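Local structure of sensor protein (Bacteroides thetaiotaomicron, 2X7X) at residues Ala12-Asp17 and Val93-Leu98; Arg20-Asp25 and Tyr245-Asp250; Ile27-Met32 and Glu293-Ile298; Pro89-Asp94 and Leu253-Asp258. The protein binds beta-D-fructofuranose through this periplasmic domain of a hybrid two-component system, the whole protein probably acting as a sensor histidine kinase. All blocks are in the same frame, centred on the assembly; numbering follows the deposited sequence.

Contact 1 (Ala12-Asp17 and Val93-Leu98); sequences AQCSDD and VDRKIL. With FRU (beta-D-fructofuranose), chain E.
Cys14 SG sits over the centre of one face of the Arg95 guanidinium, 3.4 Å from Arg95 CZ, so the sulfur backs the flat group while its edge is turned to the fructose. The thiol reaches this place because SG lies between the backbone N and the carbonyl carbon (chi1 56°). Arg95 runs extended from CG to NE; its NE gives an almost straight bond to FRU O6 (2.9 Å, 165°), and its NH2 bonds, at 3.3 Å, to FRU O5 in the guanidinium plane. FRU O6 in turn donates to Asp94 OD1 (2.6 Å), so acid and arginine grip one sugar hydroxyl together. A further hydrogen bond from Arg95 NH1 to the carbonyl of Asn71 limits the rotation of the guanidinium. At the other end of the sugar, FRU O1 donates to Asp17 OD1 at 2.7 Å, with Ser15 OG a weak donor to the same oxygen. Loops following parallel strands 8-13 and 90-93 thus line a sugar cleft, as in periplasmic binding proteins.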
loop_
_atom_site.group_PDB
_atom_site.type_symbol
_atom_site.label_atom_id
_atom_site.label_comp_id
_atom_site.label_asym_id
_atom_site.label_seq_id
_atom_site.Cartn_x
_atom_site.Cartn_y
_atom_site.Cartn_z
ATOM N N ALA A 12 12.375 -10.834 24.130
ATOM C CA ALA A 12 12.021 -12.229 24.319
ATOM C C ALA A 12 10.826 -12.525 23.423
ATOM O O ALA A 12 9.716 -12.012 23.637
ATOM C CB ALA A 12 11.704 -12.511 25.777
ATOM N N GLN A 13 11.069 -13.347 22.411
ATOM C CA GLN A 13 10.100 -13.574 21.351
ATOM C C GLN A 13 9.614 -15.013 21.435
ATOM O O GLN A 13 10.424 -15.929 21.548
ATOM C CB GLN A 13 10.779 -13.292 20.009
ATOM C CG GLN A 13 9.874 -13.023 18.846
ATOM C CD GLN A 13 9.225 -11.661 18.888
ATOM O OE1 GLN A 13 8.166 -11.494 19.490
ATOM N NE2 GLN A 13 9.826 -10.688 18.208
ATOM N N CYS A 14 8.298 -15.204 21.382
ATOM C CA CYS A 14 7.697 -16.524 21.594
ATOM C C CYS A 14 8.009 -17.534 20.490
ATOM O O CYS A 14 7.992 -18.748 20.711
ATOM C CB CYS A 14 6.181 -16.402 21.794
ATOM S SG CYS A 14 5.284 -15.552 20.454
ATOM N N SER A 15 8.300 -17.037 19.300
ATOM C CA SER A 15 8.597 -17.925 18.190
ATOM C C SER A 15 9.369 -17.218 17.099
ATOM O O SER A 15 9.712 -16.042 17.242
ATOM C CB SER A 15 7.306 -18.550 17.625
ATOM O OG SER A 15 6.266 -17.605 17.513
ATOM N N ASP A 16 9.633 -17.952 16.015
ATOM C CA ASP A 16 10.410 -17.436 14.880
ATOM C C ASP A 16 9.819 -17.841 13.529
ATOM O O ASP A 16 9.689 -19.025 13.240
ATOM C CB ASP A 16 11.853 -17.912 14.965
ATOM C CG ASP A 16 12.656 -17.494 13.766
ATOM O OD1 ASP A 16 12.850 -16.260 13.586
ATOM O OD2 ASP A 16 13.055 -18.401 12.991
ATOM N N ASP A 17 9.489 -16.843 12.713
ATOM C CA ASP A 17 8.812 -17.011 11.414
ATOM C C ASP A 17 8.845 -15.671 10.666
ATOM O O ASP A 17 9.397 -14.696 11.174
ATOM C CB ASP A 17 7.357 -17.455 11.618
ATOM C CG ASP A 17 6.639 -16.646 12.713
ATOM O OD1 ASP A 17 6.134 -17.286 13.662
ATOM O OD2 ASP A 17 6.601 -15.388 12.644
ATOM N N VAL A 93 4.256 -7.002 23.965
ATOM C CA VAL A 93 3.830 -6.865 22.577
ATOM C C VAL A 93 2.941 -8.028 22.149
ATOM O O VAL A 93 3.249 -9.194 22.451
ATOM C CB VAL A 93 5.030 -6.788 21.595
ATOM C CG1 VAL A 93 4.529 -6.477 20.203
ATOM C CG2 VAL A 93 5.976 -5.706 22.008
ATOM N N ASP A 94 1.857 -7.703 21.437
ATOM C CA ASP A 94 1.067 -8.700 20.692
ATOM C C ASP A 94 0.349 -9.710 21.610
ATOM O O ASP A 94 -0.874 -9.694 21.695
ATOM C CB ASP A 94 1.935 -9.346 19.573
ATOM C CG ASP A 94 1.600 -10.799 19.303
ATOM O OD1 ASP A 94 0.431 -11.120 19.006
ATOM O OD2 ASP A 94 2.519 -11.640 19.355
ATOM N N ARG A 95 1.088 -10.571 22.297
ATOM C CA ARG A 95 0.478 -11.470 23.268
ATOM C C ARG A 95 0.539 -10.868 24.663
ATOM O O ARG A 95 1.408 -10.049 24.941
ATOM C CB ARG A 95 1.157 -12.821 23.243
ATOM C CG ARG A 95 1.235 -13.370 21.866
ATOM C CD ARG A 95 1.457 -14.853 21.853
ATOM N NE ARG A 95 1.598 -15.295 20.469
ATOM C CZ ARG A 95 2.000 -16.501 20.100
ATOM N NH1 ARG A 95 2.318 -17.433 20.999
ATOM N NH2 ARG A 95 2.093 -16.763 18.816
ATOM N N LYS A 96 -0.401 -11.259 25.520
ATOM C CA LYS A 96 -0.551 -10.672 26.860
ATOM C C LYS A 96 -0.266 -11.698 27.969
ATOM O O LYS A 96 -0.133 -12.899 27.711
ATOM C CB LYS A 96 -1.991 -10.176 27.080
ATOM C CG LYS A 96 -2.497 -9.004 26.252
ATOM C CD LYS A 96 -4.025 -9.034 26.337
ATOM C CE LYS A 96 -4.703 -7.912 25.599
ATOM N NZ LYS A 96 -6.180 -8.169 25.472
ATOM N N ILE A 97 -0.211 -11.206 29.206
ATOM C CA ILE A 97 -0.181 -12.055 30.395
ATOM C C ILE A 97 -1.468 -11.843 31.187
ATOM O O ILE A 97 -2.396 -11.179 30.706
ATOM C CB ILE A 97 1.066 -11.803 31.275
ATOM C CG1 ILE A 97 1.156 -10.337 31.700
ATOM C CG2 ILE A 97 2.331 -12.244 30.549
ATOM C CD1 ILE A 97 2.175 -10.067 32.789
ATOM N N LEU A 98 -1.529 -12.395 32.395
ATOM C CA LEU A 98 -2.763 -12.385 33.173
ATOM C C LEU A 98 -2.745 -11.468 34.395
ATOM O O LEU A 98 -3.540 -11.639 35.313
ATOM C CB LEU A 98 -3.152 -13.817 33.561
ATOM C CG LEU A 98 -3.372 -14.767 32.378
ATOM C CD1 LEU A 98 -3.762 -16.146 32.864
ATOM C CD2 LEU A 98 -4.406 -14.205 31.376
HETATM C C1 FRU E . 3.635 -14.901 14.575
HETATM C C2 FRU E . 2.216 -15.384 14.817
HETATM C C3 FRU E . 1.226 -14.781 13.824
HETATM C C4 FRU E . 0.010 -14.534 14.696
HETATM C C5 FRU E . 0.668 -14.068 15.988
HETATM C C6 FRU E . -0.181 -14.231 17.247
HETATM O O1 FRU E . 4.553 -15.742 15.269
HETATM O O2 FRU E . 2.213 -16.815 14.788
HETATM O O3 FRU E . 0.974 -15.632 12.696
HETATM O O4 FRU E . -0.890 -13.572 14.137
HETATM O O5 FRU E . 1.802 -14.933 16.100
HETATM O O6 FRU E . 0.506 -13.640 18.368
#

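Contact 2 (Arg20-Asp25 and Tyr245-Asp250); sequences RHKMND and YPTNGD. With FRU (beta-D-fructofuranose), chain E.
Arg20 and Tyr245 present their flat groups to the same fructose. The guanidinium meets it at an edge: Arg20 NE donates to FRU O1, close to the plane, at 2.8 Å and 154°, and NH1 adds a weak bond to FRU O5. Tyr245 meets the sugar obliquely, its CD2 3.4 Å from FRU O4; the same ring also makes a cation-pi contact with Arg146 and lies against Trp19, the two planes about 20° apart. A bend at chi2 (-71°) carries the Arg20 chain round to the ligand although its CB points away from 245-250. NH1 is also held by a salt bridge to Asp94. A leucine in place of Arg20 would probably leave FRU O1 without this N-H donor and take from the Asp94 carboxylate its salt bridge to this arginine.

The segments themselves touch farther along the helix. Lys22 crosses Thr247 at about a right angle, and its NZ donates to Thr247 OG1 at 3.1 Å; that hydroxyl also bonds to Glu26. Met23 CB, from the next residue of the helix, packs on Thr247 CB at 3.9 Å. Gly249, with no side chain, brings its CA to 3.9 Å from Met23 O, where the backbones come closest. Helix 18-31 and the start of helix 249-260 thereby meet beside the sugar-binding cleft of a periplasmic binding protein domain.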
loop_
_atom_site.group_PDB
_atom_site.type_symbol
_atom_site.label_atom_id
_atom_site.label_comp_id
_atom_site.label_asym_id
_atom_site.label_seq_id
_atom_site.Cartn_x
_atom_site.Cartn_y
_atom_site.Cartn_z
ATOM N N ARG A 20 7.429 -12.599 12.863
ATOM C CA ARG A 20 8.477 -12.164 13.800
ATOM C C ARG A 20 9.675 -11.527 13.072
ATOM O O ARG A 20 10.136 -10.442 13.450
ATOM C CB ARG A 20 8.944 -13.308 14.709
ATOM C CG ARG A 20 7.840 -14.073 15.430
ATOM C CD ARG A 20 7.158 -13.275 16.546
ATOM N NE ARG A 20 5.855 -13.841 16.902
ATOM C CZ ARG A 20 5.004 -13.302 17.783
ATOM N NH1 ARG A 20 3.837 -13.888 18.025
ATOM N NH2 ARG A 20 5.310 -12.179 18.434
ATOM N N HIS A 21 10.151 -12.181 12.014
ATOM C CA HIS A 21 11.256 -11.655 11.221
ATOM C C HIS A 21 11.015 -10.202 10.831
ATOM O O HIS A 21 11.875 -9.345 11.041
ATOM C CB HIS A 21 11.505 -12.510 9.983
ATOM C CG HIS A 21 12.834 -12.255 9.346
ATOM N ND1 HIS A 21 14.008 -12.802 9.830
ATOM C CD2 HIS A 21 13.185 -11.495 8.278
ATOM C CE1 HIS A 21 15.021 -12.396 9.082
ATOM N NE2 HIS A 21 14.549 -11.604 8.133
ATOM N N LYS A 22 9.827 -9.927 10.303
ATOM C CA LYS A 22 9.460 -8.575 9.915
ATOM C C LYS A 22 9.470 -7.575 11.089
ATOM O O LYS A 22 9.926 -6.437 10.934
ATOM C CB LYS A 22 8.099 -8.559 9.223
ATOM C CG LYS A 22 7.853 -7.278 8.449
ATOM C CD LYS A 22 6.407 -7.092 8.106
ATOM C CE LYS A 22 6.164 -5.674 7.645
ATOM N NZ LYS A 22 4.875 -5.160 8.182
ATOM N N MET A 23 8.954 -7.991 12.243
ATOM C CA MET A 23 8.933 -7.130 13.425
ATOM C C MET A 23 10.354 -6.860 13.948
ATOM O O MET A 23 10.722 -5.706 14.191
ATOM C CB MET A 23 8.062 -7.744 14.522
ATOM C CG MET A 23 7.992 -6.948 15.810
ATOM S SD MET A 23 7.220 -7.910 17.123
ATOM C CE MET A 23 7.318 -6.762 18.473
ATOM N N ASN A 24 11.135 -7.925 14.116
ATOM C CA ASN A 24 12.527 -7.810 14.532
ATOM C C ASN A 24 13.297 -6.775 13.708
ATOM O O ASN A 24 13.770 -5.772 14.252
ATOM C CB ASN A 24 13.206 -9.175 14.455
ATOM C CG ASN A 24 12.623 -10.177 15.443
ATOM O OD1 ASN A 24 11.905 -9.808 16.377
ATOM N ND2 ASN A 24 12.937 -11.450 15.245
ATOM N N ASP A 25 13.383 -7.018 12.398
ATOM C CA ASP A 25 14.039 -6.111 11.458
ATOM C C ASP A 25 13.542 -4.688 11.590
ATOM O O ASP A 25 14.310 -3.759 11.385
ATOM C CB ASP A 25 13.833 -6.558 10.010
ATOM C CG ASP A 25 14.544 -7.859 9.680
ATOM O OD1 ASP A 25 14.338 -8.343 8.550
ATOM O OD2 ASP A 25 15.290 -8.409 10.526
ATOM N N TYR A 245 -2.543 -8.088 10.686
ATOM C CA TYR A 245 -2.067 -8.132 12.059
ATOM C C TYR A 245 -0.710 -7.447 12.090
ATOM O O TYR A 245 0.316 -8.053 11.735
ATOM C CB TYR A 245 -2.000 -9.559 12.603
ATOM C CG TYR A 245 -1.815 -9.602 14.107
ATOM C CD1 TYR A 245 -2.736 -8.972 14.961
ATOM C CD2 TYR A 245 -0.728 -10.252 14.679
ATOM C CE1 TYR A 245 -2.581 -8.998 16.353
ATOM C CE2 TYR A 245 -0.563 -10.287 16.065
ATOM C CZ TYR A 245 -1.495 -9.657 16.896
ATOM O OH TYR A 245 -1.359 -9.683 18.270
ATOM N N PRO A 246 -0.702 -6.167 12.479
ATOM C CA PRO A 246 0.464 -5.302 12.239
ATOM C C PRO A 246 1.623 -5.573 13.183
ATOM O O PRO A 246 1.427 -5.810 14.380
ATOM C CB PRO A 246 -0.085 -3.886 12.444
ATOM C CG PRO A 246 -1.247 -4.058 13.395
ATOM C CD PRO A 246 -1.809 -5.452 13.141
ATOM N N THR A 247 2.820 -5.549 12.612
ATOM C CA THR A 247 4.058 -5.785 13.333
ATOM C C THR A 247 4.516 -4.494 14.021
ATOM O O THR A 247 4.815 -4.508 15.215
ATOM C CB THR A 247 5.151 -6.312 12.393
ATOM O OG1 THR A 247 5.283 -5.429 11.279
ATOM C CG2 THR A 247 4.799 -7.694 11.866
ATOM N N ASN A 248 4.546 -3.396 13.259
ATOM C CA ASN A 248 4.896 -2.059 13.746
ATOM C C ASN A 248 6.107 -2.008 14.690
ATOM O O ASN A 248 6.068 -1.385 15.752
ATOM C CB ASN A 248 3.670 -1.370 14.351
ATOM C CG ASN A 248 2.721 -0.798 13.282
ATOM O OD1 ASN A 248 3.124 -0.498 12.152
ATOM N ND2 ASN A 248 1.455 -0.647 13.645
ATOM N N GLY A 249 7.185 -2.669 14.281
ATOM C CA GLY A 249 8.419 -2.729 15.063
ATOM C C GLY A 249 8.961 -1.381 15.490
ATOM O O GLY A 249 9.465 -1.235 16.606
ATOM N N ASP A 250 8.853 -0.399 14.600
ATOM C CA ASP A 250 9.278 0.967 14.894
ATOM C C ASP A 250 8.545 1.615 16.080
ATOM O O ASP A 250 9.169 2.293 16.903
ATOM C CB ASP A 250 9.152 1.854 13.648
ATOM C CG ASP A 250 7.720 2.021 13.185
ATOM O OD1 ASP A 250 7.337 3.172 12.861
ATOM O OD2 ASP A 250 6.987 1.001 13.144
HETATM C C1 FRU E . 3.635 -14.901 14.575
HETATM C C2 FRU E . 2.216 -15.384 14.817
HETATM C C3 FRU E . 1.226 -14.781 13.824
HETATM C C4 FRU E . 0.010 -14.534 14.696
HETATM C C5 FRU E . 0.668 -14.068 15.988
HETATM C C6 FRU E . -0.181 -14.231 17.247
HETATM O O1 FRU E . 4.553 -15.742 15.269
HETATM O O2 FRU E . 2.213 -16.815 14.788
HETATM O O3 FRU E . 0.974 -15.632 12.696
HETATM O O4 FRU E . -0.890 -13.572 14.137
HETATM O O5 FRU E . 1.802 -14.933 16.100
HETATM O O6 FRU E . 0.506 -13.640 18.368
#

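Contact 3 (Ile27-Met32 and Glu293-Ile298); sequences ILREAM and ELDKKI
Charge dominates between Arg29 and Asp295. The guanidinium and carboxylate are stacked, their planes 12° apart, and Asp295 OD1 stands over the centre of one guanidinium face, 3.4 Å from Arg29 CZ. Arg29 NH1 and Asp295 OD2 form a salt bridge at 3.5 Å, yet no N-H is directed at that oxygen. A turn at chi3 (-61°) swings the end of the otherwise extended arginine into this position. Arg29 NH2 has a second anionic partner, a phosphate ion probably left from crystallisation.

The apolar part lies nearer the backbone of helix 18-31: Ile298 CG2 packs on Arg29 CG, 3.8 Å away, crossing its chain at about a right angle. Ile298 also packs on Ile298 of the second subunit. A serine in place of Arg29 would probably leave Asp295 without its opposite charge and open a gap beside Ile298.

Helix 18-31 of the binding domain is thus joined to the long C-terminal helix 281-304 by face-on electrostatics and aliphatic packing, an attraction with little directional demand.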
loop_
_atom_site.group_PDB
_atom_site.type_symbol
_atom_site.label_atom_id
_atom_site.label_comp_id
_atom_site.label_asym_id
_atom_site.label_seq_id
_atom_site.Cartn_x
_atom_site.Cartn_y
_atom_site.Cartn_z
ATOM N N ILE A 27 12.538 -3.323 14.380
ATOM C CA ILE A 27 13.038 -2.837 15.660
ATOM C C ILE A 27 14.492 -2.403 15.491
ATOM O O ILE A 27 14.829 -1.237 15.720
ATOM C CB ILE A 27 12.892 -3.909 16.770
ATOM C CG1 ILE A 27 11.419 -4.077 17.149
ATOM C CG2 ILE A 27 13.726 -3.548 17.999
ATOM C CD1 ILE A 27 11.101 -5.424 17.780
ATOM N N LEU A 28 15.329 -3.346 15.062
ATOM C CA LEU A 28 16.722 -3.073 14.724
ATOM C C LEU A 28 16.875 -1.853 13.798
ATOM O O LEU A 28 17.763 -1.024 14.007
ATOM C CB LEU A 28 17.382 -4.313 14.100
ATOM C CG LEU A 28 17.380 -5.617 14.904
ATOM C CD1 LEU A 28 17.762 -6.797 14.024
ATOM C CD2 LEU A 28 18.296 -5.545 16.119
ATOM N N ARG A 29 16.008 -1.733 12.795
ATOM C CA ARG A 29 16.086 -0.611 11.861
ATOM C C ARG A 29 15.832 0.713 12.576
ATOM O O ARG A 29 16.456 1.731 12.258
ATOM C CB ARG A 29 15.115 -0.783 10.692
ATOM C CG ARG A 29 15.244 0.304 9.630
ATOM C CD ARG A 29 14.090 0.313 8.626
ATOM N NE ARG A 29 14.026 -0.950 7.901
ATOM C CZ ARG A 29 12.963 -1.746 7.878
ATOM N NH1 ARG A 29 13.017 -2.884 7.199
ATOM N NH2 ARG A 29 11.846 -1.400 8.520
ATOM N N GLU A 30 14.920 0.700 13.543
ATOM C CA GLU A 30 14.627 1.903 14.311
ATOM C C GLU A 30 15.726 2.188 15.348
ATOM O O GLU A 30 15.901 3.332 15.772
ATOM C CB GLU A 30 13.252 1.802 14.977
ATOM C CG GLU A 30 12.662 3.129 15.442
ATOM C CD GLU A 30 12.246 4.022 14.296
ATOM O OE1 GLU A 30 12.000 3.503 13.178
ATOM O OE2 GLU A 30 12.169 5.252 14.510
ATOM N N ALA A 31 16.461 1.150 15.751
ATOM C CA ALA A 31 17.532 1.301 16.740
ATOM C C ALA A 31 18.602 2.286 16.258
ATOM O O ALA A 31 19.036 3.170 17.002
ATOM C CB ALA A 31 18.156 -0.065 17.095
ATOM N N MET A 32 18.988 2.148 14.997
ATOM C CA MET A 32 20.050 2.953 14.418
ATOM C C MET A 32 19.696 4.444 14.257
ATOM O O MET A 32 20.498 5.225 13.748
ATOM C CB MET A 32 20.525 2.314 13.102
ATOM C CG MET A 32 21.335 1.028 13.326
ATOM S SD MET A 32 21.574 0.015 11.848
ATOM C CE MET A 32 22.886 -1.107 12.374
ATOM N N GLU A 293 11.433 -1.249 -1.251
ATOM C CA GLU A 293 12.456 -0.426 -1.874
ATOM C C GLU A 293 12.956 0.655 -0.913
ATOM O O GLU A 293 14.160 0.822 -0.737
ATOM C CB GLU A 293 11.962 0.163 -3.206
ATOM C CG GLU A 293 11.981 -0.833 -4.379
ATOM N N LEU A 294 12.037 1.369 -0.272
ATOM C CA LEU A 294 12.429 2.384 0.707
ATOM C C LEU A 294 13.202 1.786 1.884
ATOM O O LEU A 294 14.026 2.466 2.485
ATOM C CB LEU A 294 11.221 3.189 1.204
ATOM C CG LEU A 294 10.445 3.985 0.144
ATOM C CD1 LEU A 294 9.165 4.571 0.721
ATOM C CD2 LEU A 294 11.290 5.078 -0.480
ATOM N N ASP A 295 12.938 0.514 2.188
ATOM C CA ASP A 295 13.613 -0.206 3.276
ATOM C C ASP A 295 15.089 -0.481 2.980
ATOM O O ASP A 295 15.951 -0.186 3.811
ATOM C CB ASP A 295 12.908 -1.539 3.583
ATOM C CG ASP A 295 11.679 -1.385 4.481
ATOM O OD1 ASP A 295 11.498 -0.345 5.153
ATOM O OD2 ASP A 295 10.885 -2.342 4.513
ATOM N N LYS A 296 15.365 -1.061 1.809
ATOM C CA LYS A 296 16.735 -1.386 1.400
ATOM C C LYS A 296 17.549 -0.129 1.113
ATOM O O LYS A 296 18.774 -0.169 1.151
ATOM C CB LYS A 296 16.765 -2.365 0.215
ATOM C CG LYS A 296 16.090 -1.881 -1.057
ATOM N N LYS A 297 16.853 0.974 0.838
ATOM C CA LYS A 297 17.456 2.307 0.790
ATOM C C LYS A 297 17.967 2.718 2.162
ATOM O O LYS A 297 19.094 3.192 2.288
ATOM C CB LYS A 297 16.454 3.358 0.300
ATOM C CG LYS A 297 16.366 3.492 -1.208
ATOM C CD LYS A 297 15.454 4.656 -1.596
ATOM C CE LYS A 297 15.402 4.869 -3.106
ATOM N NZ LYS A 297 14.956 3.657 -3.847
ATOM N N ILE A 298 17.128 2.538 3.183
ATOM C CA ILE A 298 17.489 2.837 4.569
ATOM C C ILE A 298 18.612 1.927 5.080
ATOM O O ILE A 298 19.429 2.347 5.893
ATOM C CB ILE A 298 16.241 2.799 5.492
ATOM C CG1 ILE A 298 15.413 4.066 5.278
ATOM C CG2 ILE A 298 16.632 2.673 6.966
ATOM C CD1 ILE A 298 14.000 3.990 5.791
#

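Contact 4 (Pro89-Asp94 and Leu253-Asp258). With FRU (beta-D-fructofuranose), chain E.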
loop_
_atom_site.group_PDB
_atom_site.type_symbol
_atom_site.label_atom_id
_atom_site.label_comp_id
_atom_site.label_asym_id
_atom_site.label_seq_id
_atom_site.Cartn_x
_atom_site.Cartn_y
_atom_site.Cartn_z
ATOM N N PRO A 89 11.929 -2.391 33.457
ATOM C CA PRO A 89 10.698 -2.035 32.739
ATOM C C PRO A 89 10.367 -3.023 31.605
ATOM O O PRO A 89 11.233 -3.346 30.788
ATOM C CB PRO A 89 10.999 -0.627 32.197
ATOM C CG PRO A 89 12.458 -0.592 32.035
ATOM C CD PRO A 89 13.045 -1.492 33.104
ATOM N N VAL A 90 9.117 -3.487 31.578
ATOM C CA VAL A 90 8.669 -4.549 30.660
ATOM C C VAL A 90 7.633 -4.045 29.652
ATOM O O VAL A 90 6.613 -3.449 30.032
ATOM C CB VAL A 90 8.034 -5.747 31.427
ATOM C CG1 VAL A 90 7.531 -6.821 30.443
ATOM C CG2 VAL A 90 9.012 -6.337 32.463
ATOM N N ILE A 91 7.894 -4.276 28.368
ATOM C CA ILE A 91 6.890 -3.992 27.339
ATOM C C ILE A 91 6.315 -5.291 26.791
ATOM O O ILE A 91 7.053 -6.159 26.271
ATOM C CB ILE A 91 7.420 -3.143 26.167
ATOM C CG1 ILE A 91 7.844 -1.751 26.643
ATOM C CG2 ILE A 91 6.341 -3.010 25.102
ATOM C CD1 ILE A 91 8.517 -0.903 25.576
ATOM N N LEU A 92 4.994 -5.411 26.922
ATOM C CA LEU A 92 4.272 -6.512 26.326
ATOM C C LEU A 92 3.873 -6.145 24.910
ATOM O O LEU A 92 3.242 -5.101 24.680
ATOM C CB LEU A 92 3.032 -6.869 27.152
ATOM C CG LEU A 92 3.210 -7.263 28.624
ATOM C CD1 LEU A 92 1.860 -7.525 29.208
ATOM C CD2 LEU A 92 4.109 -8.478 28.810
ATOM N N VAL A 93 4.256 -7.002 23.965
ATOM C CA VAL A 93 3.830 -6.865 22.577
ATOM C C VAL A 93 2.941 -8.028 22.149
ATOM O O VAL A 93 3.249 -9.194 22.451
ATOM C CB VAL A 93 5.030 -6.788 21.595
ATOM C CG1 VAL A 93 4.529 -6.477 20.203
ATOM C CG2 VAL A 93 5.976 -5.706 22.008
ATOM N N ASP A 94 1.857 -7.703 21.437
ATOM C CA ASP A 94 1.067 -8.700 20.692
ATOM C C ASP A 94 0.349 -9.710 21.610
ATOM O O ASP A 94 -0.874 -9.694 21.695
ATOM C CB ASP A 94 1.935 -9.346 19.573
ATOM C CG ASP A 94 1.600 -10.799 19.303
ATOM O OD1 ASP A 94 0.431 -11.120 19.006
ATOM O OD2 ASP A 94 2.519 -11.640 19.355
ATOM N N LEU A 253 9.881 0.203 19.424
ATOM C CA LEU A 253 11.102 0.837 19.894
ATOM C C LEU A 253 10.898 2.270 20.393
ATOM O O LEU A 253 11.502 2.661 21.393
ATOM C CB LEU A 253 12.202 0.798 18.842
ATOM C CG LEU A 253 13.583 1.044 19.475
ATOM C CD1 LEU A 253 13.986 -0.097 20.417
ATOM C CD2 LEU A 253 14.637 1.245 18.425
ATOM N N GLN A 254 10.058 3.042 19.707
ATOM C CA GLN A 254 9.749 4.397 20.145
ATOM C C GLN A 254 9.187 4.399 21.551
ATOM O O GLN A 254 9.427 5.328 22.326
ATOM C CB GLN A 254 8.766 5.074 19.198
ATOM C CG GLN A 254 9.395 6.125 18.302
ATOM C CD GLN A 254 9.080 5.885 16.836
ATOM O OE1 GLN A 254 9.924 5.375 16.094
ATOM N NE2 GLN A 254 7.858 6.222 16.416
ATOM N N LEU A 255 8.437 3.351 21.872
ATOM C CA LEU A 255 7.869 3.181 23.195
ATOM C C LEU A 255 8.991 2.898 24.190
ATOM O O LEU A 255 9.064 3.540 25.235
ATOM C CB LEU A 255 6.843 2.044 23.181
ATOM C CG LEU A 255 6.014 1.705 24.420
ATOM C CD1 LEU A 255 5.179 2.892 24.901
ATOM C CD2 LEU A 255 5.122 0.506 24.108
ATOM N N ALA A 256 9.864 1.951 23.851
ATOM C CA ALA A 256 11.037 1.651 24.663
ATOM C C ALA A 256 11.830 2.928 24.970
ATOM O O ALA A 256 12.109 3.226 26.136
ATOM C CB ALA A 256 11.919 0.612 23.973
ATOM N N MET A 257 12.153 3.691 23.929
ATOM C CA MET A 257 12.912 4.934 24.076
ATOM C C MET A 257 12.232 6.005 24.932
ATOM O O MET A 257 12.883 6.631 25.767
ATOM C CB MET A 257 13.286 5.502 22.708
ATOM C CG MET A 257 14.360 4.691 22.001
ATOM S SD MET A 257 15.430 3.866 23.185
ATOM C CE MET A 257 17.029 4.009 22.398
ATOM N N ASP A 258 10.934 6.210 24.728
ATOM C CA ASP A 258 10.167 7.129 25.569
ATOM C C ASP A 258 10.277 6.777 27.051
ATOM O O ASP A 258 10.432 7.665 27.892
ATOM C CB ASP A 258 8.697 7.181 25.134
ATOM C CG ASP A 258 8.519 7.777 23.746
ATOM O OD1 ASP A 258 9.510 8.277 23.169
ATOM O OD2 ASP A 258 7.387 7.739 23.223
HETATM C C1 FRU E . 3.635 -14.901 14.575
HETATM C C2 FRU E . 2.216 -15.384 14.817
HETATM C C3 FRU E . 1.226 -14.781 13.824
HETATM C C4 FRU E . 0.010 -14.534 14.696
HETATM C C5 FRU E . 0.668 -14.068 15.988
HETATM C C6 FRU E . -0.181 -14.231 17.247
HETATM O O1 FRU E . 4.553 -15.742 15.269
HETATM O O2 FRU E . 2.213 -16.815 14.788
HETATM O O3 FRU E . 0.974 -15.632 12.696
HETATM O O4 FRU E . -0.890 -13.572 14.137
HETATM O O5 FRU E . 1.802 -14.933 16.100
HETATM O O6 FRU E . 0.506 -13.640 18.368
#
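Ile91 reaches from strand 90-93 to helix 249-260, meeting Leu255 and Ala256. Its CB points toward the helix, and from there the two branches part. CG2, the shorter, comes alongside Leu255 CD2 at 3.9 Å. CG1 lies opposite the carbonyl carbon (chi1 -64°) and serves as the arm that carries CD1 outward, the chain running on straight at chi2 174°. CD1 is the tip that does most of the touching: it lies 3.6 Å from Ala256 N, against the helix backbone itself, and 4.1 Å from Ala256 CB. It also packs on Leu255 CG at 3.8 Å. Leu255 leans to meet it with its own CG opposite the backbone N (chi1 -176°). The contact is wholly apolar in its side chains and buried.

Strand 90-93 lies in the parallel sheet between strands 65-68 and 104-108, and Ile91 bonds through its backbone to Leu66 and Ile68. The helix rests over this sheet, with Leu255 also on Ala104 and Ile106 of the next strand, while Leu253 packs on Glu30 and Ala31 of helix 18-31. The strand runs on from this core to the pocket residue Asp94.

In the fold
From the N terminus, strand 8-13 leads into 12-17, where contact 1 closes a loop to 93-98. Helix 18-31 follows and starts contacts 2 and 3 inside that loop; both close beyond it, at 245-250 and 293-298, so each crosses contact 1, and they also cross each other. Contact 4 begins where contact 1 ends, sharing Val93 and Asp94, crosses contact 2 and is nested inside contact 3. Contacts 1 and 2 meet round the fructose, which residues of both bind. Contact 4 ties the parallel sheet to helix 249-260, which contact 2 joins to helix 18-31; contact 3 then adds the C-terminal helix.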